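Local atomic coordinates of post-proline cleaving enzyme (Rickettsia typhi, PDB entry 4HVT), a protein that probably acts as a serine-type oligopeptidase of the prolyl oligopeptidase family, hydrolysing peptides on the carboxyl side of proline. Residues F327-L330 / D336-S339; K299-W304 / E382-P387. All coordinates share one frame; numbering follows the deposited sequence.

Contact 1. Residues F327-L330 / D336-S339; sequences FTDL and DKTS
Asp329 and Ser339 join the two ends of a connection between antiparallel strands 322-326 and 341-344, in one blade of the N-terminal beta-propeller. The first segment opens as a single helix-like turn, Leu330 N bonding back to Phe327 O at 3.0 Å. Asp329 carries most of the contact. Its CG lies anti to the carbonyl carbon (chi1 -83°), which turns the carboxylate onto the returning chain. There Asp329 OD2 accepts two bonds. Ser339 N comes in nearly along the C-O axis, 2.8 Å from Asp329 OD2. Ser339 OG, 2.5 Å from Asp329 OD2, approaches on the anti side, 34° out of the carboxylate plane. The same hydroxyl is also bonded to His326 N, tying the loop to the end of strand 322-326. The backbone carbonyl of the same Asp329 has its own partner in Lys337, whose aliphatic chain runs beside that carbonyl. NZ is also held by the carbonyls of Asn287 and Lys332, so its ammonium is met by three backbone oxygens. Leu330 turns away from the returning segment and packs on Leu325 and Met288. The chain of Lys337 bends at its last torsion, chi4 65°, bringing NZ to 3.0 Å from Asp329 O.

Contact 2. Residues K299-W304 / E382-P387; sequences KEYVFW and EQWTKP
Trp384 reaches across to Tyr301 and Phe303, and these three aromatic residues form the cluster on which the contact rests. The indole presents its edge to the phenol ring face in an offset edge-to-face pair, with the centroids of the Tyr301 ring and the six-membered ring of Trp384 5.5 Å apart and the planes at 79°. The second pair, Phe303 with the six-membered ring of Trp384, is oblique, the planes 48° apart.

Apolar touching is confined to the far corner of the indole. Its CZ2 lies 3.6 Å from Tyr301 CB, which sits at the indole edge near its plane, while the neighbouring CH2 meets Phe303 CZ at 3.6 Å. Tyr301 and Phe303 are alternate residues on strand 301-305, so both can meet the one indole. Phe298 and Ala324 each touch both Phe303 and Trp384, and Leu379 lies against Tyr301 and Trp384.

The polar part lies at the phenol end. Tyr301 OH donates to Glu382 OE1 at 2.7 Å, arriving from above the carboxylate plane, 44° out of it; relative to the tyrosine ring the oxygen lies at the edge, in plane. A bend at chi2 folds the Glu382 chain back toward the phenol. One water adds a link, donating to Glu382 OE1 at 3.0 Å and, weakly, to Glu300 OE1. It bridges two carboxylates whose like charges would probably otherwise disfavour their approach. Glu300 OE1 is also bonded to His326 NE2, and the His326 ring meets Tyr301 edge-to-face.

The backbones stay well apart, with no closer CA pair than Tyr301 and Glu382 at 9.8 Å. Strand 301-305 and strand 383-384 belong to successive antiparallel sheets, so this is face-to-face packing between neighbouring blades of a beta-propeller.

How the contacts relate
Both contacts involve the same propeller blade, but they do different work. Contact 1 is local, closing a loop between two strands of that blade; contact 2 spans 77 intervening residues to join the blade to the next one. Each mixes buried residues with exposed ones. Contact 1 is polar, built on a carboxylate, a hydroxyl, an ammonium and backbone groups, whereas contact 2 is mainly aromatic with a polar fringe at Glu382. The two meet directly, their centres about 13 Å apart: Phe327 N probably bonds Glu300 O at 2.9 Å, and Leu330 CD2 packs 3.6 Å from Trp304 NE1. His326 serves both, its backbone in contact 1 and its ring in contact 2.

Contact 1. Residues F327-L330 / D336-S339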
loop_
_atom_site.group_PDB
_atom_site.type_symbol
_atom_site.label_atom_id
_atom_site.label_comp_id
_atom_site.label_asym_id
_atom_site.label_seq_id
_atom_site.Cartn_x
_atom_site.Cartn_y
_atom_site.Cartn_z
ATOM N N PHE A 327 11.654 23.293 -12.609
ATOM C CA PHE A 327 11.056 23.545 -11.253
ATOM C C PHE A 327 10.708 25.017 -11.028
ATOM O O PHE A 327 9.741 25.289 -10.371
ATOM C CB PHE A 327 11.936 23.032 -10.094
ATOM C CG PHE A 327 13.119 23.938 -9.790
ATOM C CD1 PHE A 327 14.323 23.822 -10.467
ATOM C CD2 PHE A 327 13.015 24.885 -8.809
ATOM C CE1 PHE A 327 15.394 24.661 -10.227
ATOM C CE2 PHE A 327 14.078 25.728 -8.539
ATOM C CZ PHE A 327 15.252 25.636 -9.233
ATOM N N THR A 328 11.428 25.926 -11.665
ATOM C CA THR A 328 11.177 27.380 -11.505
ATOM C C THR A 328 9.802 27.751 -12.070
ATOM O O THR A 328 9.166 28.670 -11.560
ATOM C CB THR A 328 12.232 28.273 -12.146
ATOM O OG1 THR A 328 12.308 28.001 -13.554
ATOM C CG2 THR A 328 13.553 28.029 -11.446
ATOM N N ASP A 329 9.330 27.034 -13.074
ATOM C CA ASP A 329 8.019 27.308 -13.651
ATOM C C ASP A 329 6.893 26.885 -12.713
ATOM O O ASP A 329 5.760 27.323 -12.898
ATOM C CB ASP A 329 7.818 26.657 -15.011
ATOM C CG ASP A 329 8.399 27.461 -16.165
ATOM O OD1 ASP A 329 8.753 28.647 -16.000
ATOM O OD2 ASP A 329 8.461 26.876 -17.240
ATOM N N LEU A 330 7.180 26.110 -11.677
ATOM C CA LEU A 330 6.147 25.807 -10.675
ATOM C C LEU A 330 5.597 27.025 -9.979
ATOM O O LEU A 330 4.457 27.010 -9.558
ATOM C CB LEU A 330 6.678 24.896 -9.598
ATOM C CG LEU A 330 6.984 23.465 -10.006
ATOM C CD1 LEU A 330 7.726 22.710 -8.910
ATOM C CD2 LEU A 330 5.733 22.721 -10.391
ATOM N N ASP A 336 3.487 32.887 -17.730
ATOM C CA ASP A 336 4.931 32.850 -17.613
ATOM C C ASP A 336 5.536 31.394 -17.676
ATOM O O ASP A 336 6.765 31.301 -17.635
ATOM C CB ASP A 336 5.378 33.612 -16.328
ATOM C CG ASP A 336 5.064 35.165 -16.356
ATOM O OD1 ASP A 336 4.956 35.756 -17.436
ATOM O OD2 ASP A 336 4.958 35.812 -15.277
ATOM N N LYS A 337 4.732 30.304 -17.807
ATOM C CA LYS A 337 5.229 28.826 -17.829
ATOM C C LYS A 337 5.806 28.127 -19.121
ATOM O O LYS A 337 5.336 27.001 -19.610
ATOM C CB LYS A 337 4.186 27.852 -17.377
ATOM C CG LYS A 337 3.956 27.729 -15.889
ATOM C CD LYS A 337 2.900 26.667 -15.666
ATOM C CE LYS A 337 3.037 26.106 -14.280
ATOM N NZ LYS A 337 2.743 27.116 -13.224
ATOM N N THR A 338 6.919 28.662 -19.518
ATOM C CA THR A 338 7.425 28.405 -20.834
ATOM C C THR A 338 7.956 26.984 -21.055
ATOM O O THR A 338 8.061 26.561 -22.195
ATOM C CB THR A 338 8.554 29.403 -21.143
ATOM O OG1 THR A 338 9.651 29.155 -20.266
ATOM C CG2 THR A 338 8.093 30.866 -20.961
ATOM N N SER A 339 8.281 26.238 -20.000
ATOM C CA SER A 339 8.942 24.937 -20.154
ATOM C C SER A 339 8.011 23.727 -20.168
ATOM O O SER A 339 8.503 22.576 -20.236
ATOM C CB SER A 339 9.996 24.706 -19.050
ATOM O OG SER A 339 9.377 24.576 -17.805
#

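Contact 2. Residues K299-W304 / E382-P387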
loop_
_atom_site.group_PDB
_atom_site.type_symbol
_atom_site.label_atom_id
_atom_site.label_comp_id
_atom_site.label_asym_id
_atom_site.label_seq_id
_atom_site.Cartn_x
_atom_site.Cartn_y
_atom_site.Cartn_z
ATOM N N LYS A 299 17.301 15.980 -13.167
ATOM C CA LYS A 299 18.009 17.257 -13.216
ATOM C C LYS A 299 17.096 18.314 -12.570
ATOM O O LYS A 299 16.527 18.058 -11.533
ATOM C CB LYS A 299 18.480 17.613 -14.647
ATOM C CG LYS A 299 19.174 16.474 -15.351
ATOM C CD LYS A 299 20.391 16.051 -14.709
ATOM C CE LYS A 299 21.376 15.526 -15.804
ATOM N NZ LYS A 299 22.601 15.131 -15.101
ATOM N N GLU A 300 16.934 19.461 -13.199
ATOM C CA GLU A 300 16.108 20.546 -12.630
ATOM C C GLU A 300 14.635 20.494 -13.079
ATOM O O GLU A 300 13.892 21.423 -12.823
ATOM C CB GLU A 300 16.736 21.908 -13.019
ATOM C CG GLU A 300 18.069 22.116 -12.316
ATOM C CD GLU A 300 18.719 23.450 -12.565
ATOM O OE1 GLU A 300 18.049 24.354 -13.108
ATOM O OE2 GLU A 300 19.947 23.597 -12.230
ATOM N N TYR A 301 14.181 19.380 -13.659
ATOM C CA TYR A 301 12.816 19.236 -14.157
ATOM C C TYR A 301 11.989 18.334 -13.227
ATOM O O TYR A 301 12.570 17.393 -12.669
ATOM C CB TYR A 301 12.827 18.653 -15.575
ATOM C CG TYR A 301 13.376 19.654 -16.558
ATOM C CD1 TYR A 301 14.741 19.900 -16.630
ATOM C CD2 TYR A 301 12.529 20.426 -17.326
ATOM C CE1 TYR A 301 15.252 20.861 -17.456
ATOM C CE2 TYR A 301 13.041 21.380 -18.172
ATOM C CZ TYR A 301 14.395 21.611 -18.209
ATOM O OH TYR A 301 14.920 22.598 -19.007
ATOM N N VAL A 302 10.690 18.561 -13.119
ATOM C CA VAL A 302 9.784 17.831 -12.277
ATOM C C VAL A 302 8.636 17.300 -13.104
ATOM O O VAL A 302 8.281 17.895 -14.110
ATOM C CB VAL A 302 9.250 18.701 -11.102
ATOM C CG1 VAL A 302 10.337 18.946 -10.062
ATOM C CG2 VAL A 302 8.746 19.999 -11.625
ATOM N N PHE A 303 8.156 16.119 -12.733
ATOM C CA PHE A 303 7.087 15.411 -13.438
ATOM C C PHE A 303 5.842 15.409 -12.624
ATOM O O PHE A 303 5.876 15.024 -11.456
ATOM C CB PHE A 303 7.484 13.963 -13.688
ATOM C CG PHE A 303 8.788 13.812 -14.442
ATOM C CD1 PHE A 303 8.840 14.169 -15.737
ATOM C CD2 PHE A 303 9.953 13.377 -13.818
ATOM C CE1 PHE A 303 9.996 14.093 -16.468
ATOM C CE2 PHE A 303 11.126 13.318 -14.537
ATOM C CZ PHE A 303 11.156 13.724 -15.852
ATOM N N TRP A 304 4.694 15.737 -13.246
ATOM C CA TRP A 304 3.441 15.880 -12.562
ATOM C C TRP A 304 2.364 15.103 -13.314
ATOM O O TRP A 304 2.244 15.167 -14.551
ATOM C CB TRP A 304 3.038 17.344 -12.442
ATOM C CG TRP A 304 3.859 18.107 -11.460
ATOM C CD1 TRP A 304 5.167 18.463 -11.602
ATOM C CD2 TRP A 304 3.458 18.593 -10.152
ATOM N NE1 TRP A 304 5.626 19.108 -10.453
ATOM C CE2 TRP A 304 4.582 19.215 -9.563
ATOM C CE3 TRP A 304 2.242 18.540 -9.414
ATOM C CZ2 TRP A 304 4.530 19.814 -8.294
ATOM C CZ3 TRP A 304 2.206 19.125 -8.168
ATOM C CH2 TRP A 304 3.336 19.786 -7.627
ATOM N N GLU A 382 18.675 20.451 -23.291
ATOM C CA GLU A 382 17.453 20.883 -22.650
ATOM C C GLU A 382 16.160 20.434 -23.374
ATOM O O GLU A 382 15.093 21.012 -23.136
ATOM C CB GLU A 382 17.432 22.421 -22.453
ATOM C CG GLU A 382 18.497 22.978 -21.515
ATOM C CD GLU A 382 18.432 22.386 -20.116
ATOM O OE1 GLU A 382 17.595 22.834 -19.284
ATOM O OE2 GLU A 382 19.242 21.471 -19.846
ATOM N N GLN A 383 16.226 19.401 -24.220
ATOM C CA GLN A 383 14.978 18.807 -24.760
ATOM C C GLN A 383 14.874 17.336 -24.360
ATOM O O GLN A 383 15.883 16.651 -24.283
ATOM C CB GLN A 383 14.937 18.869 -26.282
ATOM C CG GLN A 383 14.906 20.261 -26.880
ATOM C CD GLN A 383 13.649 21.056 -26.543
ATOM O OE1 GLN A 383 12.497 20.595 -26.716
ATOM N NE2 GLN A 383 13.862 22.284 -26.087
ATOM N N TRP A 384 13.650 16.883 -24.143
ATOM C CA TRP A 384 13.392 15.457 -23.890
ATOM C C TRP A 384 13.634 14.598 -25.111
ATOM O O TRP A 384 13.117 14.876 -26.191
ATOM C CB TRP A 384 11.949 15.243 -23.387
ATOM C CG TRP A 384 11.691 15.987 -22.120
ATOM C CD1 TRP A 384 10.889 17.071 -21.962
ATOM C CD2 TRP A 384 12.269 15.720 -20.831
ATOM N NE1 TRP A 384 10.923 17.508 -20.649
ATOM C CE2 TRP A 384 11.779 16.703 -19.939
ATOM C CE3 TRP A 384 13.191 14.803 -20.356
ATOM C CZ2 TRP A 384 12.155 16.738 -18.586
ATOM C CZ3 TRP A 384 13.502 14.803 -18.995
ATOM C CH2 TRP A 384 12.987 15.760 -18.141
ATOM N N THR A 385 14.428 13.564 -24.953
ATOM C CA THR A 385 14.766 12.720 -26.120
ATOM C C THR A 385 13.605 11.781 -26.455
ATOM O O THR A 385 12.663 11.590 -25.655
ATOM C CB THR A 385 16.014 11.881 -25.863
ATOM O OG1 THR A 385 15.792 11.010 -24.742
ATOM C CG2 THR A 385 17.195 12.737 -25.619
ATOM N N LYS A 386 13.638 11.232 -27.675
ATOM C CA LYS A 386 12.624 10.284 -28.095
ATOM C C LYS A 386 12.781 9.043 -27.230
ATOM O O LYS A 386 13.881 8.499 -27.158
ATOM C CB LYS A 386 12.849 9.865 -29.574
ATOM C CG LYS A 386 11.748 8.930 -30.022
ATOM C CD LYS A 386 11.816 8.641 -31.520
ATOM C CE LYS A 386 13.103 7.926 -31.877
ATOM N NZ LYS A 386 12.766 6.730 -32.750
ATOM N N PRO A 387 11.717 8.595 -26.589
ATOM C CA PRO A 387 11.823 7.415 -25.711
ATOM C C PRO A 387 12.199 6.118 -26.444
ATOM O O PRO A 387 11.969 6.005 -27.650
ATOM C CB PRO A 387 10.462 7.312 -25.095
ATOM C CG PRO A 387 9.910 8.708 -25.174
ATOM C CD PRO A 387 10.411 9.267 -26.445
HETATM O O HOH W 1 17.913 23.259 -16.334
#